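Local coordinates for protein lovastatin nonaketide synthase, polyketide synthase component (Aspergillus terreus, PDB 7CPX) that builds the dihydromonacolin L nonaketide of lovastatin biosynthesis from malonyl-CoA, as a multidomain homodimeric polyketide synthase that works with its partner lovC, at residues E501-D506 and P914-M919; L507-L512 and D904-M909; E1829-S1834 and L2140-R2145; P1837-T1842 and F1850-E1855. The protein carries 2 engineered substitutions. All coordinates share one frame; numbering follows the deposited sequence.

Contact 1. Residues E501-D506 and P914-M919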
loop_
_atom_site.group_PDB
_atom_site.type_symbol
_atom_site.label_atom_id
_atom_site.label_comp_id
_atom_site.label_asym_id
_atom_site.label_seq_id
_atom_site.Cartn_x
_atom_site.Cartn_y
_atom_site.Cartn_z
ATOM N N GLU A 501 42.679 -46.580 12.113
ATOM C CA GLU A 501 43.285 -47.478 11.137
ATOM C C GLU A 501 44.134 -46.724 10.123
ATOM O O GLU A 501 45.087 -47.288 9.572
ATOM C CB GLU A 501 42.194 -48.271 10.419
ATOM C CG GLU A 501 41.241 -47.403 9.608
ATOM C CD GLU A 501 40.005 -48.155 9.155
ATOM O OE1 GLU A 501 39.905 -49.366 9.444
ATOM O OE2 GLU A 501 39.133 -47.534 8.512
ATOM N N ILE A 502 43.806 -45.460 9.860
ATOM C CA ILE A 502 44.506 -44.700 8.833
ATOM C C ILE A 502 45.960 -44.505 9.240
ATOM O O ILE A 502 46.259 -44.127 10.380
ATOM C CB ILE A 502 43.806 -43.355 8.592
ATOM C CG1 ILE A 502 42.463 -43.591 7.898
ATOM C CG2 ILE A 502 44.695 -42.436 7.766
ATOM C CD1 ILE A 502 41.583 -42.372 7.830
ATOM N N HIS A 503 46.869 -44.765 8.305
ATOM C CA HIS A 503 48.292 -44.628 8.580
ATOM C C HIS A 503 48.624 -43.185 8.935
ATOM O O HIS A 503 48.198 -42.250 8.252
ATOM C CB HIS A 503 49.102 -45.078 7.364
ATOM C CG HIS A 503 50.522 -45.436 7.678
ATOM N ND1 HIS A 503 51.488 -45.558 6.703
ATOM C CD2 HIS A 503 51.136 -45.709 8.853
ATOM C CE1 HIS A 503 52.638 -45.886 7.264
ATOM N NE2 HIS A 503 52.452 -45.983 8.568
ATOM N N LEU A 504 49.391 -43.006 10.011
ATOM C CA LEU A 504 49.740 -41.660 10.452
ATOM C C LEU A 504 50.683 -40.982 9.466
ATOM O O LEU A 504 50.588 -39.769 9.242
ATOM C CB LEU A 504 50.366 -41.710 11.844
ATOM C CG LEU A 504 50.717 -40.358 12.468
ATOM C CD1 LEU A 504 49.479 -39.489 12.604
ATOM C CD2 LEU A 504 51.384 -40.552 13.818
ATOM N N HIS A 505 51.607 -41.744 8.880
ATOM C CA HIS A 505 52.526 -41.169 7.902
ATOM C C HIS A 505 51.761 -40.542 6.745
ATOM O O HIS A 505 52.010 -39.389 6.372
ATOM C CB HIS A 505 53.483 -42.245 7.388
ATOM C CG HIS A 505 54.577 -42.591 8.349
ATOM N ND1 HIS A 505 55.000 -43.886 8.559
ATOM C CD2 HIS A 505 55.341 -41.811 9.148
ATOM C CE1 HIS A 505 55.974 -43.889 9.452
ATOM N NE2 HIS A 505 56.200 -42.643 9.825
ATOM N N ASP A 506 50.822 -41.291 6.165
ATOM C CA ASP A 506 50.044 -40.768 5.048
ATOM C C ASP A 506 49.217 -39.564 5.475
ATOM O O ASP A 506 49.102 -38.586 4.731
ATOM C CB ASP A 506 49.142 -41.865 4.482
ATOM C CG ASP A 506 49.923 -43.066 3.989
ATOM O OD1 ASP A 506 50.571 -43.738 4.819
ATOM O OD2 ASP A 506 49.888 -43.342 2.771
ATOM N N PRO A 914 61.139 -45.363 2.417
ATOM C CA PRO A 914 60.843 -45.440 0.976
ATOM C C PRO A 914 59.704 -46.390 0.658
ATOM O O PRO A 914 58.906 -46.118 -0.248
ATOM C CB PRO A 914 62.172 -45.916 0.372
ATOM C CG PRO A 914 63.210 -45.532 1.372
ATOM C CD PRO A 914 62.552 -45.653 2.710
ATOM N N ASP A 915 59.606 -47.501 1.382
ATOM C CA ASP A 915 58.489 -48.413 1.204
ATOM C C ASP A 915 57.192 -47.754 1.658
ATOM O O ASP A 915 57.177 -46.915 2.561
ATOM C CB ASP A 915 58.724 -49.705 1.988
ATOM C CG ASP A 915 59.939 -50.469 1.502
ATOM O OD1 ASP A 915 60.593 -50.002 0.545
ATOM O OD2 ASP A 915 60.240 -51.537 2.075
ATOM N N ARG A 916 56.094 -48.144 1.014
ATOM C CA ARG A 916 54.790 -47.565 1.305
ATOM C C ARG A 916 54.848 -46.055 1.112
ATOM O O ARG A 916 54.823 -45.298 2.091
ATOM C CB ARG A 916 54.342 -47.920 2.728
ATOM C CG ARG A 916 53.054 -47.233 3.196
ATOM C CD ARG A 916 51.960 -47.236 2.132
ATOM N NE ARG A 916 50.759 -46.542 2.586
ATOM C CZ ARG A 916 49.737 -47.123 3.202
ATOM N NH1 ARG A 916 49.730 -48.420 3.461
ATOM N NH2 ARG A 916 48.695 -46.380 3.566
ATOM N N PRO A 917 54.955 -45.577 -0.127
ATOM C CA PRO A 917 54.891 -44.130 -0.357
ATOM C C PRO A 917 53.566 -43.567 0.132
ATOM O O PRO A 917 52.515 -44.200 0.009
ATOM C CB PRO A 917 55.043 -44.000 -1.877
ATOM C CG PRO A 917 54.684 -45.343 -2.422
ATOM C CD PRO A 917 55.106 -46.330 -1.382
ATOM N N CYS A 918 53.626 -42.363 0.693
ATOM C CA CYS A 918 52.455 -41.783 1.333
ATOM C C CYS A 918 51.335 -41.564 0.326
ATOM O O CYS A 918 51.562 -41.105 -0.797
ATOM C CB CYS A 918 52.826 -40.463 2.005
ATOM S SG CYS A 918 54.034 -40.652 3.329
ATOM N N MET A 919 50.119 -41.898 0.741
ATOM C CA MET A 919 48.933 -41.714 -0.079
ATOM C C MET A 919 48.230 -40.421 0.304
ATOM O O MET A 919 48.193 -40.033 1.476
ATOM C CB MET A 919 47.974 -42.893 0.091
ATOM C CG MET A 919 48.604 -44.253 -0.160
ATOM S SD MET A 919 49.200 -44.460 -1.849
ATOM C CE MET A 919 47.661 -44.380 -2.762
#
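D506 and R916 meet in a salt bridge, and the same carboxylate oxygen also accepts from the backbone N of M919. D506 OD2 carries the polar part of the contact, taking three N-H groups. The backbone N of M919 donates to it at 2.5 Å with an N-H...O angle of 160°, arriving on the anti side of the carboxylate and tilted from its plane. R916 adds two weak bonds, NE to D506 OD2 at 3.3 Å and NH2 to D506 OD2 at 3.4 Å. OD2 thus lies at the guanidinium edge, but the two planes are turned 72° apart, so the groups do not face each other as a flat fork. The bend of the R916 chain at chi2 (44°) lays the guanidinium across the carboxylate.

H503, at the N-cap of the helix, gives D506 OD1 a weak bond from ND1 at 2.8 Å, which engages the second carboxylate oxygen. The same ND1 lies over the centre of one guanidinium face, 4.1 Å above its plane. With R916 beside it and the helix N terminus close by, D506 would probably favour the ionised form.

The remaining contacts are van der Waals ones: C918 SG rests 3.9 Å from H505 O, and M919 CB and CG lie against D506 OD2.

Helix 504-513 thus has its first turn pinned to the loop between helices 905-911 and 941-947. H505 NE2 turns off to L471 O, C918 packs on M909 of helix 905-911, and I502 O bonds H529 of helix 529-542.

Contact 2. Residues L507-L512 and D904-M909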
loop_
_atom_site.group_PDB
_atom_site.type_symbol
_atom_site.label_atom_id
_atom_site.label_comp_id
_atom_site.label_asym_id
_atom_site.label_seq_id
_atom_site.Cartn_x
_atom_site.Cartn_y
_atom_site.Cartn_z
ATOM N N LEU A 507 48.630 -39.621 6.670
ATOM C CA LEU A 507 47.817 -38.510 7.156
ATOM C C LEU A 507 48.641 -37.232 7.251
ATOM O O LEU A 507 48.246 -36.178 6.733
ATOM C CB LEU A 507 47.216 -38.875 8.514
ATOM C CG LEU A 507 45.999 -38.089 9.004
ATOM C CD1 LEU A 507 45.421 -38.751 10.241
ATOM C CD2 LEU A 507 46.361 -36.650 9.301
ATOM N N THR A 508 49.800 -37.308 7.908
ATOM C CA THR A 508 50.634 -36.122 8.069
ATOM C C THR A 508 51.176 -35.639 6.731
ATOM O O THR A 508 51.261 -34.429 6.489
ATOM C CB THR A 508 51.778 -36.413 9.038
ATOM O OG1 THR A 508 52.544 -37.526 8.561
ATOM C CG2 THR A 508 51.230 -36.730 10.420
ATOM N N TRP A 509 51.550 -36.565 5.846
ATOM C CA TRP A 509 52.052 -36.158 4.539
ATOM C C TRP A 509 50.971 -35.456 3.730
ATOM O O TRP A 509 51.256 -34.490 3.015
ATOM C CB TRP A 509 52.584 -37.370 3.778
ATOM C CG TRP A 509 52.989 -37.051 2.377
ATOM C CD1 TRP A 509 54.182 -36.538 1.966
ATOM C CD2 TRP A 509 52.197 -37.222 1.196
ATOM N NE1 TRP A 509 54.184 -36.379 0.602
ATOM C CE2 TRP A 509 52.977 -36.792 0.106
ATOM C CE3 TRP A 509 50.906 -37.696 0.955
ATOM C CZ2 TRP A 509 52.508 -36.823 -1.205
ATOM C CZ3 TRP A 509 50.442 -37.727 -0.346
ATOM C CH2 TRP A 509 51.241 -37.293 -1.409
ATOM N N SER A 510 49.730 -35.935 3.813
ATOM C CA SER A 510 48.634 -35.249 3.140
ATOM C C SER A 510 48.404 -33.870 3.743
ATOM O O SER A 510 48.166 -32.899 3.014
ATOM C CB SER A 510 47.362 -36.090 3.221
ATOM O OG SER A 510 47.033 -36.387 4.565
ATOM N N LEU A 511 48.475 -33.763 5.071
ATOM C CA LEU A 511 48.265 -32.469 5.714
ATOM C C LEU A 511 49.373 -31.481 5.375
ATOM O O LEU A 511 49.140 -30.267 5.385
ATOM C CB LEU A 511 48.154 -32.644 7.225
ATOM C CG LEU A 511 46.803 -33.162 7.718
ATOM C CD1 LEU A 511 46.887 -33.530 9.177
ATOM C CD2 LEU A 511 45.713 -32.125 7.507
ATOM N N LEU A 512 50.574 -31.972 5.079
ATOM C CA LEU A 512 51.693 -31.092 4.753
ATOM C C LEU A 512 51.731 -30.743 3.267
ATOM O O LEU A 512 51.659 -29.568 2.894
ATOM C CB LEU A 512 53.010 -31.750 5.174
ATOM C CG LEU A 512 53.463 -31.487 6.609
ATOM C CD1 LEU A 512 54.534 -32.479 7.009
ATOM C CD2 LEU A 512 53.982 -30.066 6.744
ATOM N N ASP A 904 60.280 -29.769 2.364
ATOM C CA ASP A 904 59.540 -30.630 1.452
ATOM C C ASP A 904 59.287 -31.968 2.135
ATOM O O ASP A 904 60.231 -32.712 2.422
ATOM C CB ASP A 904 60.310 -30.829 0.146
ATOM C CG ASP A 904 59.485 -31.526 -0.919
ATOM O OD1 ASP A 904 58.608 -32.341 -0.564
ATOM O OD2 ASP A 904 59.717 -31.258 -2.117
ATOM N N ALA A 905 58.014 -32.268 2.392
ATOM C CA ALA A 905 57.659 -33.536 3.016
ATOM C C ALA A 905 57.730 -34.695 2.033
ATOM O O ALA A 905 58.058 -35.820 2.428
ATOM C CB ALA A 905 56.257 -33.450 3.617
ATOM N N ASP A 906 57.425 -34.446 0.758
ATOM C CA ASP A 906 57.475 -35.513 -0.235
ATOM C C ASP A 906 58.880 -36.088 -0.337
ATOM O O ASP A 906 59.068 -37.308 -0.313
ATOM C CB ASP A 906 57.006 -34.988 -1.592
ATOM C CG ASP A 906 56.928 -36.077 -2.645
ATOM O OD1 ASP A 906 57.144 -37.258 -2.300
ATOM O OD2 ASP A 906 56.653 -35.752 -3.819
ATOM N N GLU A 907 59.888 -35.219 -0.431
ATOM C CA GLU A 907 61.265 -35.697 -0.484
ATOM C C GLU A 907 61.666 -36.359 0.829
ATOM O O GLU A 907 62.398 -37.359 0.832
ATOM C CB GLU A 907 62.207 -34.539 -0.809
ATOM C CG GLU A 907 61.919 -33.856 -2.138
ATOM C CD GLU A 907 62.141 -34.771 -3.327
ATOM O OE1 GLU A 907 62.708 -35.868 -3.140
ATOM O OE2 GLU A 907 61.748 -34.391 -4.450
ATOM N N PHE A 908 61.201 -35.815 1.954
ATOM C CA PHE A 908 61.547 -36.386 3.251
ATOM C C PHE A 908 61.062 -37.825 3.358
ATOM O O PHE A 908 61.798 -38.710 3.809
ATOM C CB PHE A 908 60.954 -35.534 4.372
ATOM C CG PHE A 908 61.202 -36.085 5.745
ATOM C CD1 PHE A 908 62.370 -35.787 6.423
ATOM C CD2 PHE A 908 60.268 -36.902 6.357
ATOM C CE1 PHE A 908 62.602 -36.294 7.685
ATOM C CE2 PHE A 908 60.494 -37.412 7.620
ATOM C CZ PHE A 908 61.663 -37.107 8.284
ATOM N N MET A 909 59.820 -38.081 2.943
ATOM C CA MET A 909 59.304 -39.443 2.943
ATOM C C MET A 909 59.867 -40.273 1.800
ATOM O O MET A 909 59.823 -41.506 1.866
ATOM C CB MET A 909 57.777 -39.426 2.873
ATOM C CG MET A 909 57.122 -38.881 4.131
ATOM S SD MET A 909 57.529 -39.828 5.615
ATOM C CE MET A 909 56.671 -41.369 5.306
#
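W509 brings the five-membered end of its indole up to the first turn of helix 905-911, and this is the tight part of the contact. NE1 of W509 stands 3.5 Å from D906 CA and CD1 of W509 lies 4.0 Å from A905 O, both partners near the ring plane, so the indole meets the helix with its edge. The side chain reaches across because CG lies anti to the backbone N (chi1 174°). One turn further along the same helix, L512 CD1 packs on the methyl of A905, 3.9 Å from its CB. A905 is therefore touched by both W509 and L512, and it marks the closest backbone approach, 6.4 Å between the CA atoms of W509 and A905.

Towards M909 the fit slackens: its CG comes no nearer than 4.3 Å to W509 CD1. On the more solvent-accessible side, D906 presents only its backbone and CB to the indole, while its carboxylate forms a salt bridge with R910. D904, also partly exposed, caps the helix, its OD1 accepting from E907 N at 161°. No hydrogen bond crosses between the segments.

The short axes run 10.3 Å apart at 152°, an antiparallel helix pair joined by apolar side chains. Its position is consistent with the linker of related synthases, where chain following the acyltransferase returns to pack on the region joining it to the ketosynthase.

Contact 3. Residues E1829-S1834 and L2140-R2145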
loop_
_atom_site.group_PDB
_atom_site.type_symbol
_atom_site.label_atom_id
_atom_site.label_comp_id
_atom_site.label_asym_id
_atom_site.label_seq_id
_atom_site.Cartn_x
_atom_site.Cartn_y
_atom_site.Cartn_z
ATOM N N GLU A 1829 -41.757 16.537 -18.204
ATOM C CA GLU A 1829 -42.948 16.894 -18.959
ATOM C C GLU A 1829 -43.076 18.410 -18.995
ATOM O O GLU A 1829 -42.684 19.101 -18.055
ATOM C CB GLU A 1829 -44.209 16.275 -18.343
ATOM C CG GLU A 1829 -45.451 16.404 -19.207
ATOM C CD GLU A 1829 -46.660 15.728 -18.591
ATOM O OE1 GLU A 1829 -46.524 15.157 -17.488
ATOM O OE2 GLU A 1829 -47.745 15.764 -19.209
ATOM N N MET A 1830 -43.625 18.926 -20.090
ATOM C CA MET A 1830 -43.781 20.369 -20.257
ATOM C C MET A 1830 -44.949 20.815 -19.387
ATOM O O MET A 1830 -46.118 20.647 -19.738
ATOM C CB MET A 1830 -44.006 20.721 -21.721
ATOM C CG MET A 1830 -43.807 22.193 -22.042
ATOM S SD MET A 1830 -42.314 22.503 -23.005
ATOM C CE MET A 1830 -41.046 21.888 -21.900
ATOM N N ILE A 1831 -44.628 21.392 -18.231
ATOM C CA ILE A 1831 -45.621 21.797 -17.243
ATOM C C ILE A 1831 -45.542 23.303 -17.053
ATOM O O ILE A 1831 -44.455 23.890 -17.086
ATOM C CB ILE A 1831 -45.415 21.062 -15.903
ATOM C CG1 ILE A 1831 -45.606 19.555 -16.100
ATOM C CG2 ILE A 1831 -46.375 21.603 -14.851
ATOM C CD1 ILE A 1831 -45.431 18.734 -14.838
ATOM N N ASP A 1832 -46.702 23.929 -16.861
ATOM C CA ASP A 1832 -46.795 25.370 -16.634
ATOM C C ASP A 1832 -46.828 25.609 -15.130
ATOM O O ASP A 1832 -47.865 25.447 -14.485
ATOM C CB ASP A 1832 -48.032 25.941 -17.319
ATOM C CG ASP A 1832 -48.174 27.437 -17.117
ATOM O OD1 ASP A 1832 -47.284 28.044 -16.487
ATOM O OD2 ASP A 1832 -49.181 28.007 -17.587
ATOM N N SER A 1833 -45.684 26.007 -14.569
ATOM C CA SER A 1833 -45.601 26.233 -13.132
ATOM C C SER A 1833 -46.445 27.417 -12.680
ATOM O O SER A 1833 -46.774 27.508 -11.494
ATOM C CB SER A 1833 -44.145 26.451 -12.719
ATOM O OG SER A 1833 -43.557 27.512 -13.450
ATOM N N SER A 1834 -46.805 28.319 -13.594
ATOM C CA SER A 1834 -47.609 29.472 -13.209
ATOM C C SER A 1834 -48.989 29.044 -12.730
ATOM O O SER A 1834 -49.511 29.589 -11.751
ATOM C CB SER A 1834 -47.727 30.446 -14.381
ATOM N N LEU A 2140 -42.237 24.988 -18.586
ATOM C CA LEU A 2140 -40.869 24.513 -18.472
ATOM C C LEU A 2140 -40.863 22.995 -18.422
ATOM O O LEU A 2140 -41.883 22.373 -18.103
ATOM C CB LEU A 2140 -40.195 25.071 -17.212
ATOM C CG LEU A 2140 -40.097 26.594 -17.139
ATOM C CD1 LEU A 2140 -39.835 27.041 -15.712
ATOM C CD2 LEU A 2140 -39.009 27.099 -18.068
ATOM N N PRO A 2141 -39.728 22.368 -18.740
ATOM C CA PRO A 2141 -39.605 20.922 -18.522
ATOM C C PRO A 2141 -39.463 20.596 -17.046
ATOM O O PRO A 2141 -38.399 20.799 -16.452
ATOM C CB PRO A 2141 -38.344 20.555 -19.311
ATOM C CG PRO A 2141 -37.531 21.800 -19.299
ATOM C CD PRO A 2141 -38.515 22.936 -19.352
ATOM N N THR A 2142 -40.534 20.089 -16.449
ATOM C CA THR A 2142 -40.598 19.794 -15.030
ATOM C C THR A 2142 -40.475 18.293 -14.815
ATOM O O THR A 2142 -41.074 17.499 -15.549
ATOM C CB THR A 2142 -41.914 20.307 -14.441
ATOM O OG1 THR A 2142 -42.013 21.722 -14.652
ATOM C CG2 THR A 2142 -41.992 20.015 -12.961
ATOM N N ARG A 2143 -39.689 17.910 -13.813
ATOM C CA ARG A 2143 -39.453 16.503 -13.516
ATOM C C ARG A 2143 -40.720 15.894 -12.933
ATOM O O ARG A 2143 -41.085 16.173 -11.787
ATOM C CB ARG A 2143 -38.278 16.362 -12.554
ATOM C CG ARG A 2143 -37.886 14.929 -12.245
ATOM C CD ARG A 2143 -36.490 14.867 -11.654
ATOM N NE ARG A 2143 -36.140 13.532 -11.186
ATOM C CZ ARG A 2143 -34.945 13.193 -10.723
ATOM N NH1 ARG A 2143 -33.951 14.066 -10.668
ATOM N NH2 ARG A 2143 -34.739 11.947 -10.307
ATOM N N VAL A 2144 -41.387 15.052 -13.716
ATOM C CA VAL A 2144 -42.680 14.497 -13.335
ATOM C C VAL A 2144 -42.583 13.851 -11.961
ATOM O O VAL A 2144 -41.527 13.338 -11.574
ATOM C CB VAL A 2144 -43.177 13.486 -14.383
ATOM C CG1 VAL A 2144 -44.518 12.925 -13.971
ATOM C CG2 VAL A 2144 -43.277 14.141 -15.749
ATOM N N ARG A 2145 -43.683 13.882 -11.215
ATOM C CA ARG A 2145 -43.774 13.278 -9.897
ATOM C C ARG A 2145 -44.694 12.067 -9.951
ATOM O O ARG A 2145 -45.673 12.042 -10.703
ATOM C CB ARG A 2145 -44.295 14.284 -8.864
ATOM C CG ARG A 2145 -44.612 13.678 -7.502
ATOM C CD ARG A 2145 -45.207 14.700 -6.548
ATOM N NE ARG A 2145 -44.187 15.494 -5.876
ATOM C CZ ARG A 2145 -44.423 16.300 -4.849
ATOM N NH1 ARG A 2145 -45.639 16.443 -4.347
ATOM N NH2 ARG A 2145 -43.412 16.973 -4.307
#
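Two pairs of backbone hydrogen bonds join E1829 to T2142 and I1831 to L2140. In each pair both residues donate and accept; L2140 N to I1831 O, at 2.9 Å and 172°, is representative. M1830 and P2141 form the non-hydrogen-bonded pair between them, a position where proline needs no N-H. A weaker CA-H...O contact, 3.5 Å from M1830 CA to L2140 O, supplements it.

This is a two-stranded antiparallel sheet with pronounced twist, the short strand axes lying 107° apart. The second strand belongs to the ketoreductase region, and the roughly 300 residues enclosed are consistent with the enoylreductase-type domain inserted ahead of the ketoreductase in related synthases.

Side-chain packing differs between the faces. On one, M1830 bends at chi2 and chi3, which curls CE back over the proline to 3.7 Å from P2141 CD. On the other, I1831 and T2142 cross at about a right angle, I1831 CB lying 3.7 Å from T2142 OG1, and V1838 packs on both. V2144 crosses E1829 at a slant, its CG2 3.5 Å from E1829 CB.

At the strand's end, D1832 OD1 accepts from S1834 N at 2.9 Å, an Asx turn, while D1832 OD2 forms a salt bridge with R1835.

Contact 4. Residues P1837-T1842 and F1850-E1855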
loop_
_atom_site.group_PDB
_atom_site.type_symbol
_atom_site.label_atom_id
_atom_site.label_comp_id
_atom_site.label_asym_id
_atom_site.label_seq_id
_atom_site.Cartn_x
_atom_site.Cartn_y
_atom_site.Cartn_z
ATOM N N PRO A 1837 -49.011 23.478 -9.805
ATOM C CA PRO A 1837 -48.011 23.450 -8.725
ATOM C C PRO A 1837 -46.736 22.754 -9.169
ATOM O O PRO A 1837 -46.745 21.581 -9.553
ATOM C CB PRO A 1837 -48.721 22.681 -7.605
ATOM C CG PRO A 1837 -50.166 22.845 -7.886
ATOM C CD PRO A 1837 -50.292 22.892 -9.376
ATOM N N VAL A 1838 -45.630 23.490 -9.112
ATOM C CA VAL A 1838 -44.310 22.969 -9.441
ATOM C C VAL A 1838 -43.379 23.296 -8.285
ATOM O O VAL A 1838 -43.179 24.473 -7.960
ATOM C CB VAL A 1838 -43.770 23.555 -10.754
ATOM C CG1 VAL A 1838 -42.321 23.159 -10.949
ATOM C CG2 VAL A 1838 -44.612 23.082 -11.921
ATOM N N ALA A 1839 -42.802 22.264 -7.682
ATOM C CA ALA A 1839 -41.927 22.418 -6.530
ATOM C C ALA A 1839 -40.468 22.317 -6.950
ATOM O O ALA A 1839 -40.087 21.436 -7.726
ATOM C CB ALA A 1839 -42.236 21.359 -5.475
ATOM N N LEU A 1840 -39.654 23.228 -6.429
ATOM C CA LEU A 1840 -38.210 23.199 -6.646
ATOM C C LEU A 1840 -37.627 22.223 -5.635
ATOM O O LEU A 1840 -37.088 22.607 -4.596
ATOM C CB LEU A 1840 -37.620 24.596 -6.508
ATOM C CG LEU A 1840 -36.131 24.783 -6.803
ATOM C CD1 LEU A 1840 -35.641 23.832 -7.878
ATOM C CD2 LEU A 1840 -35.888 26.216 -7.227
ATOM N N GLN A 1841 -37.742 20.938 -5.952
ATOM C CA GLN A 1841 -37.441 19.871 -5.013
ATOM C C GLN A 1841 -35.962 19.515 -5.051
ATOM O O GLN A 1841 -35.340 19.481 -6.116
ATOM C CB GLN A 1841 -38.278 18.634 -5.340
ATOM C CG GLN A 1841 -38.129 17.491 -4.353
ATOM C CD GLN A 1841 -38.749 17.799 -3.007
ATOM O OE1 GLN A 1841 -38.079 18.290 -2.098
ATOM N NE2 GLN A 1841 -40.038 17.513 -2.872
ATOM N N THR A 1842 -35.407 19.251 -3.872
ATOM C CA THR A 1842 -34.046 18.750 -3.775
ATOM C C THR A 1842 -33.994 17.279 -4.169
ATOM O O THR A 1842 -34.953 16.526 -3.979
ATOM C CB THR A 1842 -33.515 18.920 -2.352
ATOM O OG1 THR A 1842 -32.137 18.527 -2.302
ATOM C CG2 THR A 1842 -34.319 18.064 -1.377
ATOM N N PHE A 1850 -34.143 20.432 -8.593
ATOM C CA PHE A 1850 -34.809 20.304 -9.879
ATOM C C PHE A 1850 -36.281 20.646 -9.716
ATOM O O PHE A 1850 -36.864 20.451 -8.647
ATOM C CB PHE A 1850 -34.663 18.890 -10.454
ATOM C CG PHE A 1850 -35.062 17.803 -9.496
ATOM C CD1 PHE A 1850 -36.391 17.593 -9.176
ATOM C CD2 PHE A 1850 -34.106 16.986 -8.923
ATOM C CE1 PHE A 1850 -36.759 16.597 -8.298
ATOM C CE2 PHE A 1850 -34.467 15.985 -8.046
ATOM C CZ PHE A 1850 -35.796 15.789 -7.732
ATOM N N LEU A 1851 -36.879 21.142 -10.792
ATOM C CA LEU A 1851 -38.311 21.392 -10.811
ATOM C C LEU A 1851 -39.053 20.074 -10.978
ATOM O O LEU A 1851 -38.704 19.264 -11.844
ATOM C CB LEU A 1851 -38.669 22.350 -11.946
ATOM C CG LEU A 1851 -38.016 23.730 -11.884
ATOM C CD1 LEU A 1851 -38.297 24.518 -13.154
ATOM C CD2 LEU A 1851 -38.504 24.492 -10.666
ATOM N N GLU A 1852 -40.074 19.857 -10.154
ATOM C CA GLU A 1852 -40.886 18.655 -10.247
ATOM C C GLU A 1852 -42.349 19.024 -10.065
ATOM O O GLU A 1852 -42.682 20.081 -9.528
ATOM C CB GLU A 1852 -40.473 17.604 -9.208
ATOM C CG GLU A 1852 -40.749 17.999 -7.766
ATOM C CD GLU A 1852 -40.486 16.864 -6.797
ATOM O OE1 GLU A 1852 -39.937 15.829 -7.229
ATOM O OE2 GLU A 1852 -40.834 17.004 -5.605
ATOM N N SER A 1853 -43.225 18.144 -10.534
ATOM C CA SER A 1853 -44.655 18.382 -10.396
ATOM C C SER A 1853 -45.065 18.242 -8.937
ATOM O O SER A 1853 -44.798 17.219 -8.299
ATOM C CB SER A 1853 -45.442 17.406 -11.266
ATOM O OG SER A 1853 -46.835 17.636 -11.147
ATOM N N ALA A 1854 -45.722 19.274 -8.409
ATOM C CA ALA A 1854 -46.174 19.300 -7.026
ATOM C C ALA A 1854 -47.676 19.081 -6.906
ATOM O O ALA A 1854 -48.255 19.365 -5.852
ATOM C CB ALA A 1854 -45.785 20.626 -6.373
ATOM N N GLU A 1855 -48.316 18.587 -7.961
ATOM C CA GLU A 1855 -49.759 18.391 -7.941
ATOM C C GLU A 1855 -50.156 17.492 -6.780
ATOM O O GLU A 1855 -49.675 16.361 -6.664
ATOM C CB GLU A 1855 -50.217 17.786 -9.265
ATOM C CG GLU A 1855 -50.031 18.702 -10.461
ATOM C CD GLU A 1855 -50.382 18.026 -11.771
ATOM O OE1 GLU A 1855 -50.616 16.798 -11.762
ATOM O OE2 GLU A 1855 -50.423 18.720 -12.808
#
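A beta hairpin is formed by strands 1838-1842 and 1849-1853, and A1839 with E1852 and Q1841 with F1850 are its hydrogen-bonded pairs. A1839 and E1852 exchange two backbone bonds; F1850 N donates to Q1841 O, whereas the return bond from Q1841 N is weak. Beyond the paired strands, A1854 N donates to P1837 O at 2.8 Å.

On the face bearing Q1841 and E1852, NE2 of Q1841 bonds E1852 OE2 at 2.9 Å. The carboxylate is met on its syn side, and OE2 lies nearly in the amide plane, although the two flat groups stand 86° apart. R2145 forms a salt bridge with the same oxygen, so E1852 OE2 has two partners. With chi1 at 52°, F1850 folds its ring over the neighbouring strand, where Q1841 O sits 3.6 Å above the ring centre. R2143 makes a cation-pi contact with that ring. Nearby, the methyls of A1839 and A1854 touch, CB to CB, at 3.7 Å.

The face of V1838, L1840 and L1851, which S1853 shares, is mostly apolar: V1838 CG1 packs 3.9 Å from L1851 CB, and L1840 CD1 lies 4.1 Å from L1851 CD2, with helix 2111-2117 against both leucines.

The axes run at 139°, as in a twisted antiparallel hairpin, here reinforced by a diagonal cross-strand Gln-Glu bond.

From the N terminus, the chain reaches contact 1 and then contact 2, both on helix 504-513. Contact 2 closes first, when helix 905-911 returns to that helix; contact 1 closes a few residues later, enclosing it. They touch, C918 CB lying 3.4 Å from W509 CD2, so helix 905-911 and the loop after it pack along most of helix 504-513. Far away, strand 1828-1832 opens contact 3; the centres of the two pairs of contacts lie more than 110 Å apart, on opposite sides of the chain's centre. Hairpin contact 4 closes within this span, and contact 3 closes at strand 2139-2143. These two also adjoin: R2143 N reaches L1851 O, probably by a hydrogen bond.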